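Local coordinates for protein AlyQ (Persicobacter sp. CCB-QB2, PDB 7D2A) that binds uronic acids, probably those of alginate, through a calcium-containing family 32 carbohydrate-binding module, at residues N26-G40 and S120-F132. Sequence-based numbering, arbitrary orientation.
Sequences NTIDGNLSTRWSANG and SNTWNSITEVAIF. With CA (calcium ion), chain C; MAW (4-deoxy-alpha-L-erythro-hex-4-enopyranuronic acid), chain B; LGU (alpha-L-gulopyranuronic acid), chain D.
Strand 36-39 pairs antiparallel with strand 123-126, their directions 171° apart, with rungs such as Trp36 N to Ile126 O (2.9 Å) and Ala38 N to Asn124 O. At the ladder's end Asn124 ND2 gives hydrogens to both Ala38 O and Gly40 O, the latter 2.8 Å away. On the sheet face of Ser37 and Ser125, Asn39 CB makes a CH-pi contact 3.4 Å from the centroid of the Trp123 six-membered ring; the unsaturated uronate MAW lies over the ring's opposite face. Replacing Trp123 by an alanine would probably leave the sugar without its platform and Asn39 CB without its CH-pi partner. Ser37 OG donates to Ser125 OG (2.7 Å), which passes its own hydrogen to carboxylate oxygen MAW O6B at 2.6 Å. Arg35, extended from CG to NE, offers NE to Ser37 OG and NH2 to MAW O3, the latter nearly straight at 175°. At the other end calcium joins the segments: Asn26 O, Asp29 OD1, Asn31 O and both Thr34 oxygens from 26-40, Thr127 O and Glu128 OE2 from 120-132. Glu128, bent at chi2 (-65°), folds back to the ion, whose charge probably offsets repulsion between Glu128 OE2 and Asp29 OD1, 2.7 Å apart. The strand pair supplies part of the uronate pocket, Asp20 and Arg68 adding further bonds, while calcium ties loop 26-34 to the Thr127 corner of this F5/8 type C beta-sandwich, consistent with a structural role.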
loop_
_atom_site.group_PDB
_atom_site.type_symbol
_atom_site.label_atom_id
_atom_site.label_comp_id
_atom_site.label_asym_id
_atom_site.label_seq_id
_atom_site.Cartn_x
_atom_site.Cartn_y
_atom_site.Cartn_z
ATOM N N ASN A 26 5.306 -9.419 3.641
ATOM C CA ASN A 26 4.741 -10.254 2.571
ATOM C C ASN A 26 4.335 -9.408 1.349
ATOM O O ASN A 26 4.044 -9.947 0.270
ATOM C CB ASN A 26 3.545 -11.054 3.056
ATOM C CG ASN A 26 3.943 -12.180 3.985
ATOM O OD1 ASN A 26 5.131 -12.489 4.195
ATOM N ND2 ASN A 26 2.923 -12.784 4.550
ATOM N N THR A 27 4.194 -8.100 1.514
ATOM C CA THR A 27 3.821 -7.212 0.387
ATOM C C THR A 27 4.980 -6.952 -0.554
ATOM O O THR A 27 4.743 -6.375 -1.612
ATOM C CB THR A 27 3.266 -5.876 0.883
ATOM O OG1 THR A 27 4.239 -5.218 1.693
ATOM C CG2 THR A 27 2.014 -6.065 1.696
ATOM N N ILE A 28 6.201 -7.361 -0.212
ATOM C CA ILE A 28 7.377 -7.036 -1.077
ATOM C C ILE A 28 8.142 -8.313 -1.410
ATOM O O ILE A 28 9.351 -8.196 -1.752
ATOM C CB ILE A 28 8.249 -5.929 -0.475
ATOM C CG1 ILE A 28 8.850 -6.324 0.861
ATOM C CG2 ILE A 28 7.458 -4.635 -0.343
ATOM C CD1 ILE A 28 10.010 -5.392 1.256
ATOM N N ASP A 29 7.471 -9.441 -1.362
ATOM C CA ASP A 29 8.180 -10.711 -1.660
ATOM C C ASP A 29 7.971 -11.121 -3.121
ATOM O O ASP A 29 8.535 -12.163 -3.525
ATOM C CB ASP A 29 7.788 -11.806 -0.672
ATOM C CG ASP A 29 6.335 -12.248 -0.728
ATOM O OD1 ASP A 29 5.550 -11.710 -1.566
ATOM O OD2 ASP A 29 6.031 -13.191 0.038
ATOM N N GLY A 30 7.216 -10.368 -3.938
ATOM C CA GLY A 30 7.000 -10.728 -5.338
ATOM C C GLY A 30 5.943 -11.795 -5.513
ATOM O O GLY A 30 5.768 -12.262 -6.595
ATOM N N ASN A 31 5.289 -12.226 -4.440
ATOM C CA ASN A 31 4.346 -13.371 -4.487
ATOM C C ASN A 31 2.914 -12.877 -4.267
ATOM O O ASN A 31 2.589 -12.434 -3.120
ATOM C CB ASN A 31 4.745 -14.378 -3.429
ATOM C CG ASN A 31 4.118 -15.721 -3.639
ATOM O OD1 ASN A 31 3.071 -15.831 -4.280
ATOM N ND2 ASN A 31 4.771 -16.735 -3.066
ATOM N N LEU A 32 2.043 -13.098 -5.257
ATOM C CA LEU A 32 0.622 -12.710 -5.116
ATOM C C LEU A 32 -0.101 -13.665 -4.168
ATOM O O LEU A 32 -1.241 -13.341 -3.810
ATOM C CB LEU A 32 -0.067 -12.632 -6.475
ATOM C CG LEU A 32 0.450 -11.523 -7.403
ATOM C CD1 LEU A 32 0.003 -11.765 -8.809
ATOM C CD2 LEU A 32 -0.053 -10.169 -6.940
ATOM N N SER A 33 0.498 -14.778 -3.734
ATOM C CA SER A 33 -0.179 -15.733 -2.818
ATOM C C SER A 33 0.130 -15.430 -1.353
ATOM O O SER A 33 -0.403 -16.165 -0.480
ATOM C CB SER A 33 0.183 -17.169 -3.147
ATOM O OG SER A 33 1.475 -17.490 -2.688
ATOM N N THR A 34 0.953 -14.413 -1.074
ATOM C CA THR A 34 1.274 -14.034 0.320
ATOM C C THR A 34 0.821 -12.610 0.539
ATOM O O THR A 34 0.936 -11.787 -0.413
ATOM C CB THR A 34 2.758 -14.173 0.598
ATOM O OG1 THR A 34 3.399 -13.196 -0.208
ATOM C CG2 THR A 34 3.260 -15.579 0.345
ATOM N N ARG A 35 0.331 -12.308 1.729
ATOM C CA ARG A 35 -0.325 -11.019 1.996
ATOM C C ARG A 35 0.095 -10.469 3.353
ATOM O O ARG A 35 0.538 -11.218 4.249
ATOM C CB ARG A 35 -1.852 -11.140 1.998
ATOM C CG ARG A 35 -2.414 -11.961 3.141
ATOM C CD ARG A 35 -3.889 -12.219 2.976
ATOM N NE ARG A 35 -4.456 -12.942 4.104
ATOM C CZ ARG A 35 -4.615 -14.270 4.163
ATOM N NH1 ARG A 35 -4.224 -15.061 3.163
ATOM N NH2 ARG A 35 -5.204 -14.807 5.221
ATOM N N TRP A 36 -0.127 -9.162 3.513
ATOM C CA TRP A 36 -0.285 -8.550 4.848
ATOM C C TRP A 36 -1.777 -8.434 5.126
ATOM O O TRP A 36 -2.538 -8.024 4.201
ATOM C CB TRP A 36 0.321 -7.142 4.814
ATOM C CG TRP A 36 -0.108 -6.287 5.966
ATOM C CD1 TRP A 36 0.209 -6.437 7.270
ATOM C CD2 TRP A 36 -0.958 -5.132 5.903
ATOM N NE1 TRP A 36 -0.355 -5.469 8.046
ATOM C CE2 TRP A 36 -1.082 -4.642 7.224
ATOM C CE3 TRP A 36 -1.603 -4.450 4.868
ATOM C CZ2 TRP A 36 -1.810 -3.480 7.538
ATOM C CZ3 TRP A 36 -2.377 -3.356 5.181
ATOM C CH2 TRP A 36 -2.449 -2.851 6.497
ATOM N N SER A 37 -2.211 -8.775 6.332
ATOM C CA SER A 37 -3.608 -8.598 6.759
ATOM C C SER A 37 -3.627 -7.896 8.103
ATOM O O SER A 37 -2.942 -8.348 9.031
ATOM C CB SER A 37 -4.362 -9.894 6.816
ATOM O OG SER A 37 -4.490 -10.526 5.547
ATOM N N ALA A 38 -4.532 -6.954 8.231
ATOM C CA ALA A 38 -4.855 -6.303 9.516
ATOM C C ALA A 38 -6.323 -5.945 9.488
ATOM O O ALA A 38 -6.810 -5.360 8.513
ATOM C CB ALA A 38 -3.960 -5.097 9.752
ATOM N N ASN A 39 -6.992 -6.191 10.605
ATOM C CA ASN A 39 -8.449 -6.056 10.665
ATOM C C ASN A 39 -8.808 -4.678 11.208
ATOM O O ASN A 39 -8.217 -4.260 12.239
ATOM C CB ASN A 39 -9.075 -7.160 11.506
ATOM C CG ASN A 39 -10.577 -7.218 11.327
ATOM O OD1 ASN A 39 -11.155 -6.766 10.335
ATOM N ND2 ASN A 39 -11.223 -7.773 12.339
ATOM N N GLY A 40 -9.732 -4.018 10.518
ATOM C CA GLY A 40 -10.355 -2.789 11.015
ATOM C C GLY A 40 -10.021 -1.566 10.204
ATOM O O GLY A 40 -8.892 -1.406 9.695
ATOM N N SER A 120 -16.669 -6.778 1.555
ATOM C CA SER A 120 -17.038 -8.091 2.163
ATOM C C SER A 120 -16.896 -8.070 3.691
ATOM O O SER A 120 -17.824 -8.588 4.406
ATOM C CB SER A 120 -16.231 -9.206 1.593
ATOM O OG SER A 120 -16.583 -9.460 0.251
ATOM N N ASN A 121 -15.785 -7.541 4.216
ATOM C CA ASN A 121 -15.555 -7.553 5.680
ATOM C C ASN A 121 -14.669 -6.358 6.040
ATOM O O ASN A 121 -14.387 -5.521 5.121
ATOM C CB ASN A 121 -15.029 -8.916 6.118
ATOM C CG ASN A 121 -13.707 -9.258 5.483
ATOM O OD1 ASN A 121 -12.908 -8.355 5.268
ATOM N ND2 ASN A 121 -13.487 -10.528 5.174
ATOM N N THR A 122 -14.233 -6.261 7.281
ATOM C CA THR A 122 -13.472 -5.112 7.824
ATOM C C THR A 122 -11.967 -5.291 7.638
ATOM O O THR A 122 -11.240 -4.398 8.105
ATOM C CB THR A 122 -13.815 -4.867 9.295
ATOM O OG1 THR A 122 -13.686 -6.117 9.977
ATOM C CG2 THR A 122 -15.191 -4.228 9.362
ATOM N N TRP A 123 -11.555 -6.362 6.950
ATOM C CA TRP A 123 -10.107 -6.640 6.812
ATOM C C TRP A 123 -9.463 -5.729 5.757
ATOM O O TRP A 123 -10.095 -5.259 4.793
ATOM C CB TRP A 123 -9.806 -8.103 6.491
ATOM C CG TRP A 123 -10.016 -8.970 7.686
ATOM C CD1 TRP A 123 -11.182 -9.531 8.150
ATOM C CD2 TRP A 123 -8.988 -9.321 8.603
ATOM N NE1 TRP A 123 -10.905 -10.238 9.298
ATOM C CE2 TRP A 123 -9.576 -10.117 9.609
ATOM C CE3 TRP A 123 -7.608 -9.081 8.649
ATOM C CZ2 TRP A 123 -8.838 -10.648 10.658
ATOM C CZ3 TRP A 123 -6.891 -9.624 9.676
ATOM C CH2 TRP A 123 -7.486 -10.421 10.671
ATOM N N ASN A 124 -8.181 -5.511 5.952
ATOM C CA ASN A 124 -7.301 -4.867 4.951
ATOM C C ASN A 124 -6.216 -5.878 4.622
ATOM O O ASN A 124 -5.409 -6.240 5.481
ATOM C CB ASN A 124 -6.654 -3.605 5.501
ATOM C CG ASN A 124 -7.685 -2.704 6.122
ATOM O OD1 ASN A 124 -8.403 -2.045 5.378
ATOM N ND2 ASN A 124 -7.780 -2.738 7.463
ATOM N N SER A 125 -6.246 -6.361 3.368
ATOM C CA SER A 125 -5.334 -7.451 2.979
ATOM C C SER A 125 -4.733 -7.124 1.613
ATOM O O SER A 125 -5.469 -7.063 0.617
ATOM C CB SER A 125 -6.102 -8.788 2.955
ATOM O OG SER A 125 -6.496 -9.120 4.315
ATOM N N ILE A 126 -3.425 -6.993 1.575
ATOM C CA ILE A 126 -2.643 -6.535 0.411
ATOM C C ILE A 126 -1.620 -7.610 0.091
ATOM O O ILE A 126 -0.860 -7.982 0.993
ATOM C CB ILE A 126 -2.021 -5.145 0.645
ATOM C CG1 ILE A 126 -3.131 -4.116 0.954
ATOM C CG2 ILE A 126 -1.167 -4.766 -0.542
ATOM C CD1 ILE A 126 -2.597 -2.739 1.311
ATOM N N THR A 127 -1.571 -8.071 -1.185
ATOM C CA THR A 127 -0.603 -9.124 -1.527
ATOM C C THR A 127 0.740 -8.569 -1.995
ATOM O O THR A 127 1.784 -9.200 -1.716
ATOM C CB THR A 127 -1.207 -10.064 -2.573
ATOM O OG1 THR A 127 -1.465 -9.285 -3.734
ATOM C CG2 THR A 127 -2.466 -10.737 -2.093
ATOM N N GLU A 128 0.769 -7.431 -2.661
ATOM C CA GLU A 128 2.016 -6.863 -3.220
ATOM C C GLU A 128 1.894 -5.357 -3.245
ATOM O O GLU A 128 0.769 -4.884 -3.603
ATOM C CB GLU A 128 2.267 -7.424 -4.621
ATOM C CG GLU A 128 2.756 -8.870 -4.629
ATOM C CD GLU A 128 4.129 -9.016 -3.990
ATOM O OE1 GLU A 128 5.100 -8.453 -4.585
ATOM O OE2 GLU A 128 4.294 -9.696 -2.927
ATOM N N VAL A 129 2.989 -4.653 -3.009
ATOM C CA VAL A 129 3.081 -3.198 -3.256
ATOM C C VAL A 129 4.367 -2.908 -3.992
ATOM O O VAL A 129 5.412 -3.524 -3.638
ATOM C CB VAL A 129 2.992 -2.423 -1.935
ATOM C CG1 VAL A 129 3.290 -0.924 -2.140
ATOM C CG2 VAL A 129 1.637 -2.550 -1.304
ATOM N N ALA A 130 4.323 -1.931 -4.873
ATOM C CA ALA A 130 5.516 -1.428 -5.564
ATOM C C ALA A 130 5.385 0.082 -5.711
ATOM O O ALA A 130 4.275 0.607 -5.813
ATOM C CB ALA A 130 5.726 -2.164 -6.850
ATOM N N ILE A 131 6.482 0.798 -5.717
ATOM C CA ILE A 131 6.495 2.271 -5.595
ATOM C C ILE A 131 7.428 2.736 -6.678
ATOM O O ILE A 131 8.632 2.238 -6.699
ATOM C CB ILE A 131 6.955 2.722 -4.200
ATOM C CG1 ILE A 131 5.972 2.190 -3.152
ATOM C CG2 ILE A 131 7.119 4.226 -4.140
ATOM C CD1 ILE A 131 6.373 2.438 -1.731
ATOM N N PHE A 132 6.963 3.738 -7.469
ATOM C CA PHE A 132 7.571 4.150 -8.745
ATOM C C PHE A 132 7.742 5.652 -8.867
ATOM O O PHE A 132 6.975 6.474 -8.315
ATOM C CB PHE A 132 6.682 3.685 -9.899
ATOM C CG PHE A 132 6.505 2.199 -9.970
ATOM C CD1 PHE A 132 5.599 1.595 -9.123
ATOM C CD2 PHE A 132 7.238 1.425 -10.838
ATOM C CE1 PHE A 132 5.371 0.233 -9.194
ATOM C CE2 PHE A 132 7.039 0.037 -10.874
ATOM C CZ PHE A 132 6.116 -0.535 -10.051
HETATM CA CA CA C . 3.154 -11.096 -1.397
HETATM C C1 MAW B . -9.715 -13.194 7.549
HETATM C C2 MAW B . -8.355 -13.757 7.666
HETATM O O2 MAW B . -8.081 -14.829 6.719
HETATM C C3 MAW B . -7.377 -12.570 7.445
HETATM O O3 MAW B . -6.058 -13.029 7.217
HETATM C C4 MAW B . -7.870 -11.730 6.256
HETATM C C5 MAW B . -9.030 -11.909 5.673
HETATM O O5 MAW B . -9.972 -12.900 6.166
HETATM C C6 MAW B . -9.521 -11.140 4.567
HETATM O O6A MAW B . -10.695 -11.398 4.151
HETATM O O6B MAW B . -8.826 -10.185 4.049
HETATM C C1 LGU D . -13.599 -15.692 7.304
HETATM C C2 LGU D . -13.195 -14.430 6.525
HETATM O O2 LGU D . -14.282 -13.938 5.750
HETATM C C3 LGU D . -12.820 -13.286 7.434
HETATM O O3 LGU D . -14.019 -12.650 7.938
HETATM C C4 LGU D . -11.907 -13.780 8.546
HETATM O O4 LGU D . -10.685 -14.202 7.942
HETATM C C5 LGU D . -12.426 -14.999 9.302
HETATM O O5 LGU D . -12.668 -16.060 8.339
HETATM C C6 LGU D . -11.318 -15.309 10.275
HETATM O O6B LGU D . -11.056 -14.465 11.173
HETATM O O6A LGU D . -10.641 -16.346 10.104
HETATM O O1 LGU D . -14.852 -15.371 7.915
#